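Local coordinates for DUF416 domain-containing protein (Shewanella baltica, PDB 2Q9R) that is of unknown function but belongs to the all-helical DUF416 family and carries bound benzoic acid in the crystal, at residues F23-C28 / L56-L61; C42-P47 / N80-A85; T127-I132 / D147-H152. All blocks are in the same frame, centred on the assembly; numbering follows the deposited sequence.

How the contacts relate
The chain runs through helix 17-42, turns at residues 42-47 and comes back along helix 47-62. Contact 1 joins these two helices as an antiparallel pair and so closes the first loop. The turn between them is also the first half of contact 2. Its second half, 80-85, comes after helix 70-79, so contacts 1 and 2 cross along the chain. Contact 3 follows both in series. It closes a shorter loop, from helix 120-136 to the end of helix 142-150. Contacts 1 and 3 lie on opposite sides of the chain's centre, their own centres about 26 Å apart. No two of the three contacts touch.

Contact 1 (F23-C28 / L56-L61)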
loop_
_atom_site.group_PDB
_atom_site.type_symbol
_atom_site.label_atom_id
_atom_site.label_comp_id
_atom_site.label_asym_id
_atom_site.label_seq_id
_atom_site.Cartn_x
_atom_site.Cartn_y
_atom_site.Cartn_z
ATOM N N PHE A 23 -9.419 0.000 -21.902
ATOM C CA PHE A 23 -9.530 -0.143 -20.445
ATOM C C PHE A 23 -8.702 -1.331 -19.919
ATOM O O PHE A 23 -7.907 -1.209 -18.964
ATOM C CB PHE A 23 -11.037 -0.284 -20.066
ATOM C CG PHE A 23 -11.290 -0.469 -18.572
ATOM C CD1 PHE A 23 -11.246 -1.724 -17.999
ATOM C CD2 PHE A 23 -11.574 0.640 -17.752
ATOM C CE1 PHE A 23 -11.500 -1.902 -16.642
ATOM C CE2 PHE A 23 -11.789 0.479 -16.387
ATOM C CZ PHE A 23 -11.727 -0.789 -15.820
ATOM N N ALA A 24 -8.935 -2.493 -20.526
ATOM C CA ALA A 24 -8.282 -3.754 -20.126
ATOM C C ALA A 24 -6.774 -3.758 -20.438
ATOM O O ALA A 24 -5.946 -4.233 -19.639
ATOM C CB ALA A 24 -9.005 -4.955 -20.839
ATOM N N THR A 25 -6.388 -3.181 -21.566
ATOM C CA THR A 25 -4.963 -3.052 -21.903
ATOM C C THR A 25 -4.238 -2.230 -20.849
ATOM O O THR A 25 -3.197 -2.654 -20.376
ATOM C CB THR A 25 -4.776 -2.447 -23.275
ATOM O OG1 THR A 25 -5.477 -3.302 -24.193
ATOM C CG2 THR A 25 -3.274 -2.370 -23.711
ATOM N N ALA A 26 -4.811 -1.074 -20.502
ATOM C CA ALA A 26 -4.243 -0.194 -19.469
ATOM C C ALA A 26 -4.083 -0.938 -18.111
ATOM O O ALA A 26 -3.052 -0.823 -17.424
ATOM C CB ALA A 26 -5.136 1.065 -19.313
ATOM N N LEU A 27 -5.122 -1.652 -17.686
ATOM C CA LEU A 27 -5.017 -2.491 -16.496
ATOM C C LEU A 27 -3.933 -3.579 -16.610
ATOM O O LEU A 27 -3.273 -3.883 -15.651
ATOM C CB LEU A 27 -6.379 -3.130 -16.128
ATOM C CG LEU A 27 -7.469 -2.201 -15.590
ATOM C CD1 LEU A 27 -8.632 -3.021 -15.051
ATOM C CD2 LEU A 27 -6.922 -1.152 -14.518
ATOM N N CYS A 28 -3.739 -4.173 -17.765
ATOM C CA CYS A 28 -2.757 -5.245 -17.879
ATOM C C CYS A 28 -1.367 -4.681 -17.802
ATOM O O CYS A 28 -0.499 -5.299 -17.243
ATOM C CB CYS A 28 -2.901 -6.013 -19.177
ATOM S SG CYS A 28 -4.302 -7.115 -19.220
ATOM N N LEU A 56 2.307 -5.002 -28.508
ATOM C CA LEU A 56 1.384 -5.393 -29.561
ATOM C C LEU A 56 -0.062 -5.057 -29.191
ATOM O O LEU A 56 -0.818 -4.604 -30.036
ATOM C CB LEU A 56 1.572 -6.889 -29.894
ATOM C CG LEU A 56 2.907 -7.282 -30.575
ATOM C CD1 LEU A 56 3.089 -8.814 -30.653
ATOM C CD2 LEU A 56 2.990 -6.736 -31.985
ATOM N N LEU A 57 -0.458 -5.225 -27.927
ATOM C CA LEU A 57 -1.805 -4.800 -27.525
ATOM C C LEU A 57 -1.974 -3.280 -27.653
ATOM O O LEU A 57 -3.022 -2.800 -28.115
ATOM C CB LEU A 57 -2.147 -5.246 -26.091
ATOM C CG LEU A 57 -2.353 -6.761 -25.973
ATOM C CD1 LEU A 57 -2.134 -7.236 -24.533
ATOM C CD2 LEU A 57 -3.700 -7.211 -26.536
ATOM N N TRP A 58 -0.964 -2.523 -27.252
ATOM C CA TRP A 58 -1.043 -1.070 -27.421
ATOM C C TRP A 58 -1.158 -0.715 -28.909
ATOM O O TRP A 58 -2.012 0.093 -29.291
ATOM C CB TRP A 58 0.131 -0.356 -26.784
ATOM C CG TRP A 58 0.044 -0.315 -25.293
ATOM C CD1 TRP A 58 0.861 -0.951 -24.420
ATOM C CD2 TRP A 58 -0.920 0.390 -24.499
ATOM N NE1 TRP A 58 0.475 -0.685 -23.121
ATOM C CE2 TRP A 58 -0.611 0.141 -23.143
ATOM C CE3 TRP A 58 -2.001 1.215 -24.790
ATOM C CZ2 TRP A 58 -1.374 0.653 -22.105
ATOM C CZ3 TRP A 58 -2.734 1.764 -23.745
ATOM C CH2 TRP A 58 -2.408 1.500 -22.434
ATOM N N GLN A 59 -0.282 -1.298 -29.736
ATOM C CA GLN A 59 -0.308 -1.023 -31.167
ATOM C C GLN A 59 -1.629 -1.407 -31.809
ATOM O O GLN A 59 -2.083 -0.761 -32.768
ATOM C CB GLN A 59 0.828 -1.757 -31.867
ATOM C CG GLN A 59 2.203 -1.174 -31.614
ATOM C CD GLN A 59 2.308 0.179 -32.220
ATOM O OE1 GLN A 59 1.981 0.362 -33.400
ATOM N NE2 GLN A 59 2.723 1.173 -31.411
ATOM N N SER A 60 -2.255 -2.470 -31.311
ATOM C CA SER A 60 -3.568 -2.870 -31.838
ATOM C C SER A 60 -4.597 -1.781 -31.680
ATOM O O SER A 60 -5.537 -1.670 -32.499
ATOM C CB SER A 60 -4.108 -4.108 -31.143
ATOM O OG SER A 60 -3.123 -5.117 -31.247
ATOM N N LEU A 61 -4.435 -0.984 -30.634
ATOM C CA LEU A 61 -5.344 0.131 -30.403
ATOM C C LEU A 61 -5.026 1.352 -31.267
ATOM O O LEU A 61 -5.930 2.114 -31.552
ATOM C CB LEU A 61 -5.363 0.510 -28.919
ATOM C CG LEU A 61 -5.884 -0.584 -27.971
ATOM C CD1 LEU A 61 -5.377 -0.371 -26.525
ATOM C CD2 LEU A 61 -7.401 -0.658 -28.026
HETATM O O HOH W 1 -5.401 -3.961 -27.092
#
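Thr25 puts a methyl group flat onto the indole of Trp58. CG2 of Thr25 sits 3.7 Å from the centroid of the six-membered ring of Trp58, only 12° off the ring normal, which is a CH-pi contact. With OG1 beside the backbone N (chi1 -57°), CG2 is anti to that N and points across at the indole. The Thr25 and Trp58 side chains pass one another, each heading for the other's helix. The far end of the indole reaches the neighbouring residue, with CH2 of Trp58 3.9 Å from CA of Ala26. Thr25 and Leu61 meet tip to tip, OG1 of Thr25 lying 3.7 Å from CD1 of Leu61. CB of Leu57 touches the same Thr25 methyl. A water donates to both OG1 of Thr25 and O of Leu57, and OG1 is also hydrogen-bonded to O of Gln21. The segment axes come within 10.2 Å and run antiparallel at 155°. Helices 17-42 and 47-62 form a helical hairpin, and this contact packs its arms together. NE1 of Trp58 is hydrogen-bonded to OE1 of Gln29. Leu105, Leu106 and Ile109 of helix 92-111 touch Thr25 and Leu57, while helix 153-170 packs against Phe23 and Leu27.

Contact 2 (C42-P47 / N80-A85); sequences CEFGDP and NTPEPA. With GOL (glycerol), chain J.
Gly45 and Asn80 bring the two loops closest, with CA atoms 5.1 Å apart, and neither loop is a regular helix or strand at this point. The backbone N of Asp46 donates to OD1 of Asn80 at 2.9 Å. The bond is bent, 134° at the hydrogen, and the donor is tilted from the plane of the amide. The same OD1 accepts a second bond from O3 of a glycerol, probably from the crystallisation liquor, while ND2 of Asn80 is hydrogen-bonded to O of Arg76. Phe44 carries most of the apolar contact. Its CG is anti to the backbone N (chi1 178°), which swings the ring across to the 80-85 loop. CB of Pro82 lies over one face, 4.0 Å from the ring centroid and offset toward the rim, in a CH-pi contact. Glycerol O1 lies over the opposite face and accepts from N of Gly45 at 2.9 Å. At the ring edge, CE2 of Phe44 is 3.4 Å from O of Asn80.

Residues 42-47 form the turn of a helical hairpin. Asp46 is the N-cap of helix 47-62, with OD1 hydrogen-bonded to N of Ala48. Gly45 has positive phi (80°), and a side chain there would clash with the Phe44 ring. An alanine in place of Phe44 would probably strip the CH-pi face from CB of Pro82 and open a gap between the two loops. Phe44 and Pro82 both also touch Phe38 of helix 17-42, and Tyr35 OH on that helix is hydrogen-bonded to O of Asn80.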
loop_
_atom_site.group_PDB
_atom_site.type_symbol
_atom_site.label_atom_id
_atom_site.label_comp_id
_atom_site.label_asym_id
_atom_site.label_seq_id
_atom_site.Cartn_x
_atom_site.Cartn_y
_atom_site.Cartn_z
ATOM N N CYS A 42 12.422 -14.815 -7.808
ATOM C CA CYS A 42 12.294 -16.266 -7.797
ATOM C C CYS A 42 12.999 -16.941 -8.987
ATOM O O CYS A 42 12.941 -18.147 -9.101
ATOM C CB CYS A 42 10.831 -16.648 -7.739
ATOM S SG CYS A 42 10.076 -16.215 -6.145
ATOM N N GLU A 43 13.672 -16.149 -9.828
ATOM C CA GLU A 43 14.487 -16.637 -10.956
ATOM C C GLU A 43 13.636 -17.526 -11.854
ATOM O O GLU A 43 13.965 -18.681 -12.095
ATOM C CB GLU A 43 15.739 -17.344 -10.451
ATOM C CG GLU A 43 16.549 -16.480 -9.496
ATOM C CD GLU A 43 17.839 -17.125 -9.013
ATOM O OE1 GLU A 43 17.801 -17.934 -8.056
ATOM O OE2 GLU A 43 18.900 -16.796 -9.587
ATOM N N PHE A 44 12.505 -16.969 -12.285
ATOM C CA PHE A 44 11.564 -17.648 -13.152
ATOM C C PHE A 44 11.128 -16.746 -14.299
ATOM O O PHE A 44 10.811 -15.584 -14.092
ATOM C CB PHE A 44 10.306 -18.121 -12.397
ATOM C CG PHE A 44 9.300 -18.788 -13.307
ATOM C CD1 PHE A 44 9.381 -20.144 -13.561
ATOM C CD2 PHE A 44 8.339 -18.029 -13.989
ATOM C CE1 PHE A 44 8.497 -20.740 -14.451
ATOM C CE2 PHE A 44 7.466 -18.616 -14.887
ATOM C CZ PHE A 44 7.536 -19.974 -15.108
ATOM N N GLY A 45 11.110 -17.301 -15.505
ATOM C CA GLY A 45 10.375 -16.722 -16.623
ATOM C C GLY A 45 11.098 -15.580 -17.286
ATOM O O GLY A 45 12.200 -15.194 -16.894
ATOM N N ASP A 46 10.458 -15.019 -18.288
ATOM C CA ASP A 46 11.039 -13.938 -19.048
ATOM C C ASP A 46 10.029 -12.792 -19.233
ATOM O O ASP A 46 9.135 -12.885 -20.089
ATOM C CB ASP A 46 11.466 -14.479 -20.424
ATOM C CG ASP A 46 12.070 -13.405 -21.295
ATOM O OD1 ASP A 46 12.335 -12.272 -20.833
ATOM O OD2 ASP A 46 12.336 -13.718 -22.446
ATOM N N PRO A 47 10.175 -11.711 -18.455
ATOM C CA PRO A 47 9.240 -10.566 -18.532
ATOM C C PRO A 47 9.073 -9.921 -19.908
ATOM O O PRO A 47 8.010 -9.356 -20.195
ATOM C CB PRO A 47 9.823 -9.575 -17.510
ATOM C CG PRO A 47 10.522 -10.447 -16.523
ATOM C CD PRO A 47 11.178 -11.506 -17.395
ATOM N N ASN A 80 5.542 -19.139 -19.944
ATOM C CA ASN A 80 6.051 -18.266 -18.892
ATOM C C ASN A 80 5.096 -18.012 -17.711
ATOM O O ASN A 80 5.279 -17.050 -16.939
ATOM C CB ASN A 80 6.459 -16.936 -19.537
ATOM C CG ASN A 80 7.742 -17.057 -20.303
ATOM O OD1 ASN A 80 8.807 -16.950 -19.729
ATOM N ND2 ASN A 80 7.642 -17.331 -21.601
ATOM N N THR A 81 4.074 -18.846 -17.592
ATOM C CA THR A 81 3.119 -18.712 -16.512
ATOM C C THR A 81 3.570 -19.696 -15.430
ATOM O O THR A 81 3.654 -20.900 -15.687
ATOM C CB THR A 81 1.714 -19.033 -16.956
ATOM O OG1 THR A 81 1.353 -18.194 -18.064
ATOM C CG2 THR A 81 0.701 -18.810 -15.762
ATOM N N PRO A 82 3.891 -19.189 -14.233
ATOM C CA PRO A 82 4.357 -20.119 -13.206
ATOM C C PRO A 82 3.226 -20.954 -12.531
ATOM O O PRO A 82 2.018 -20.615 -12.592
ATOM C CB PRO A 82 5.041 -19.195 -12.189
ATOM C CG PRO A 82 4.243 -17.921 -12.279
ATOM C CD PRO A 82 3.855 -17.799 -13.745
ATOM N N GLU A 83 3.663 -22.043 -11.909
ATOM C CA GLU A 83 2.806 -22.932 -11.151
ATOM C C GLU A 83 2.998 -22.639 -9.696
ATOM O O GLU A 83 4.112 -22.740 -9.210
ATOM C CB GLU A 83 3.202 -24.381 -11.376
ATOM C CG GLU A 83 2.834 -24.937 -12.739
ATOM C CD GLU A 83 1.333 -25.137 -12.934
ATOM O OE1 GLU A 83 0.547 -25.077 -11.956
ATOM O OE2 GLU A 83 0.939 -25.344 -14.098
ATOM N N PRO A 84 1.912 -22.321 -8.978
ATOM C CA PRO A 84 2.054 -22.037 -7.553
ATOM C C PRO A 84 2.626 -23.179 -6.732
ATOM O O PRO A 84 3.306 -22.926 -5.750
ATOM C CB PRO A 84 0.639 -21.666 -7.101
ATOM C CG PRO A 84 -0.264 -21.903 -8.228
ATOM C CD PRO A 84 0.534 -22.168 -9.461
ATOM N N ALA A 85 2.403 -24.426 -7.147
ATOM C CA ALA A 85 3.046 -25.547 -6.470
ATOM C C ALA A 85 4.572 -25.421 -6.428
ATOM O O ALA A 85 5.232 -26.021 -5.563
ATOM C CB ALA A 85 2.666 -26.847 -7.133
HETATM C C1 GOL J . 12.124 -20.488 -17.467
HETATM O O1 GOL J . 12.228 -19.927 -16.173
HETATM C C2 GOL J . 10.664 -20.601 -17.929
HETATM O O2 GOL J . 10.158 -21.874 -17.571
HETATM C C3 GOL J . 10.534 -20.407 -19.452
HETATM O O3 GOL J . 10.833 -19.080 -19.870
#

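Contact 3 (T127-I132 / D147-H152). With BEZ (benzoic acid), chain E.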
loop_
_atom_site.group_PDB
_atom_site.type_symbol
_atom_site.label_atom_id
_atom_site.label_comp_id
_atom_site.label_asym_id
_atom_site.label_seq_id
_atom_site.Cartn_x
_atom_site.Cartn_y
_atom_site.Cartn_z
ATOM N N THR A 127 -6.667 -9.501 -7.422
ATOM C CA THR A 127 -5.264 -9.563 -7.067
ATOM C C THR A 127 -5.021 -8.729 -5.816
ATOM O O THR A 127 -4.339 -9.149 -4.861
ATOM C CB THR A 127 -4.344 -9.106 -8.252
ATOM O OG1 THR A 127 -4.577 -9.972 -9.361
ATOM C CG2 THR A 127 -2.900 -9.204 -7.878
ATOM N N VAL A 128 -5.619 -7.555 -5.805
ATOM C CA VAL A 128 -5.470 -6.637 -4.639
ATOM C C VAL A 128 -6.157 -7.182 -3.366
ATOM O O VAL A 128 -5.574 -7.168 -2.277
ATOM C CB VAL A 128 -5.998 -5.254 -4.959
ATOM C CG1 VAL A 128 -5.789 -4.324 -3.713
ATOM C CG2 VAL A 128 -5.283 -4.727 -6.191
ATOM N N ALA A 129 -7.380 -7.681 -3.493
ATOM C CA ALA A 129 -8.039 -8.286 -2.321
ATOM C C ALA A 129 -7.253 -9.479 -1.782
ATOM O O ALA A 129 -7.189 -9.663 -0.581
ATOM C CB ALA A 129 -9.440 -8.695 -2.660
ATOM N N ASN A 130 -6.672 -10.295 -2.666
ATOM C CA ASN A 130 -5.994 -11.526 -2.255
ATOM C C ASN A 130 -4.725 -11.199 -1.502
ATOM O O ASN A 130 -4.401 -11.848 -0.504
ATOM C CB ASN A 130 -5.637 -12.413 -3.448
ATOM C CG ASN A 130 -6.823 -13.085 -4.057
ATOM O OD1 ASN A 130 -7.880 -13.229 -3.431
ATOM N ND2 ASN A 130 -6.672 -13.491 -5.302
ATOM N N TYR A 131 -4.048 -10.152 -1.964
ATOM C CA TYR A 131 -2.873 -9.597 -1.301
ATOM C C TYR A 131 -3.202 -9.169 0.116
ATOM O O TYR A 131 -2.529 -9.582 1.049
ATOM C CB TYR A 131 -2.310 -8.416 -2.101
ATOM C CG TYR A 131 -1.069 -7.803 -1.495
ATOM C CD1 TYR A 131 0.145 -8.440 -1.604
ATOM C CD2 TYR A 131 -1.110 -6.590 -0.812
ATOM C CE1 TYR A 131 1.274 -7.905 -1.046
ATOM C CE2 TYR A 131 0.036 -6.035 -0.248
ATOM C CZ TYR A 131 1.225 -6.707 -0.391
ATOM O OH TYR A 131 2.394 -6.241 0.127
ATOM N N ILE A 132 -4.262 -8.371 0.266
ATOM C CA ILE A 132 -4.728 -7.904 1.581
ATOM C C ILE A 132 -5.163 -9.070 2.443
ATOM O O ILE A 132 -4.782 -9.163 3.614
ATOM C CB ILE A 132 -5.892 -6.938 1.440
ATOM C CG1 ILE A 132 -5.421 -5.627 0.780
ATOM C CG2 ILE A 132 -6.564 -6.692 2.814
ATOM C CD1 ILE A 132 -6.523 -4.711 0.297
ATOM N N ASP A 147 -15.772 -4.198 3.694
ATOM C CA ASP A 147 -15.359 -2.977 4.398
ATOM C C ASP A 147 -13.929 -3.063 4.939
ATOM O O ASP A 147 -13.167 -2.089 4.907
ATOM C CB ASP A 147 -16.255 -2.694 5.590
ATOM C CG ASP A 147 -17.679 -2.398 5.225
ATOM O OD1 ASP A 147 -17.987 -2.064 4.068
ATOM O OD2 ASP A 147 -18.498 -2.487 6.159
ATOM N N PHE A 148 -13.589 -4.226 5.484
ATOM C CA PHE A 148 -12.245 -4.449 5.990
ATOM C C PHE A 148 -11.205 -4.336 4.877
ATOM O O PHE A 148 -10.178 -3.678 5.029
ATOM C CB PHE A 148 -12.148 -5.829 6.632
ATOM C CG PHE A 148 -10.777 -6.192 7.061
ATOM C CD1 PHE A 148 -10.278 -5.743 8.265
ATOM C CD2 PHE A 148 -9.977 -6.995 6.264
ATOM C CE1 PHE A 148 -8.987 -6.079 8.665
ATOM C CE2 PHE A 148 -8.711 -7.357 6.667
ATOM C CZ PHE A 148 -8.198 -6.887 7.853
ATOM N N VAL A 149 -11.483 -4.954 3.742
ATOM C CA VAL A 149 -10.574 -4.844 2.601
ATOM C C VAL A 149 -10.427 -3.371 2.157
ATOM O O VAL A 149 -9.302 -2.879 1.914
ATOM C CB VAL A 149 -11.021 -5.773 1.448
ATOM C CG1 VAL A 149 -10.115 -5.601 0.235
ATOM C CG2 VAL A 149 -11.014 -7.259 1.919
ATOM N N PHE A 150 -11.531 -2.635 2.087
ATOM C CA PHE A 150 -11.454 -1.249 1.618
ATOM C C PHE A 150 -10.845 -0.286 2.622
ATOM O O PHE A 150 -10.590 0.867 2.274
ATOM C CB PHE A 150 -12.810 -0.726 1.109
ATOM C CG PHE A 150 -13.104 -1.138 -0.303
ATOM C CD1 PHE A 150 -13.603 -2.418 -0.573
ATOM C CD2 PHE A 150 -12.842 -0.284 -1.372
ATOM C CE1 PHE A 150 -13.863 -2.838 -1.865
ATOM C CE2 PHE A 150 -13.094 -0.709 -2.688
ATOM C CZ PHE A 150 -13.606 -1.999 -2.928
ATOM N N ALA A 151 -10.591 -0.732 3.857
ATOM C CA ALA A 151 -9.889 0.100 4.832
ATOM C C ALA A 151 -8.406 0.166 4.493
ATOM O O ALA A 151 -7.655 0.842 5.176
ATOM C CB ALA A 151 -10.054 -0.474 6.207
ATOM N N HIS A 152 -7.978 -0.590 3.478
ATOM C CA HIS A 152 -6.578 -0.633 3.097
ATOM C C HIS A 152 -6.367 0.265 1.889
ATOM O O HIS A 152 -7.041 0.125 0.913
ATOM C CB HIS A 152 -6.185 -2.048 2.722
ATOM C CG HIS A 152 -6.159 -2.998 3.881
ATOM N ND1 HIS A 152 -7.304 -3.404 4.529
ATOM C CD2 HIS A 152 -5.132 -3.636 4.493
ATOM C CE1 HIS A 152 -6.975 -4.208 5.523
ATOM N NE2 HIS A 152 -5.666 -4.369 5.522
HETATM C C BEZ E . -4.552 -6.159 8.419
HETATM O O1 BEZ E . -4.303 -5.693 7.261
HETATM O O2 BEZ E . -4.734 -7.397 8.632
HETATM C C1 BEZ E . -4.654 -5.220 9.572
HETATM C C2 BEZ E . -5.629 -5.432 10.576
HETATM C C3 BEZ E . -5.699 -4.529 11.635
HETATM C C4 BEZ E . -4.817 -3.454 11.699
HETATM C C5 BEZ E . -3.862 -3.256 10.700
HETATM C C6 BEZ E . -3.765 -4.154 9.623
#
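Ile132 is the bump of this contact. One branch lies on the imidazole face of His152, the other enters the notch between CB of His152 and Val149. The CG2 methyl of Ile132 sits over the centre of the His152 ring, 3.6 Å from the centroid and 5° off the normal, a CH-pi contact. CG1 of Ile132 lies beside the backbone N, anti to the carbonyl carbon (chi1 -67°), and the extended chi2 carries CD1 into the notch. There CD1 of Ile132 is 3.6 Å from CB of His152, and it also touches both CG1 and O of Val149. One turn earlier, CB of Ala129 is small enough for Val149 to come close, with CG1 of Val149 4.2 Å from CA of Ala129. Phe148 stands beside the imidazole. CE1 of His152 lies over the rim of its ring, and CG2 of Ile132 is 4.5 Å from CE2 of Phe148.

The imidazole is held by its own segment. ND1 of His152 donates to O of Phe148 at 2.9 Å, in the ring plane, and more weakly to O of Val149. O of Phe148 also accepts from N of Ala151. His152 is the N-cap of helix 153-170. Leu37 and Ile197 of the second subunit pack on Phe148 and His152, at the dimer interface. Tyr131, part of a benzoic acid pocket, packs on His152 of the second subunit.

NE2 of His152 donates to O1 of a benzoic acid at 2.6 Å, nearly straight at 174°. Ser136 OG is hydrogen-bonded to the same ligand. With ND1 tied to the backbone and one face covered by Ile132, the imidazole is probably fixed in rotation. Both ring nitrogens then act as donors, and NE2 is presented to the ligand, which is consistent with a site for a small carboxylate.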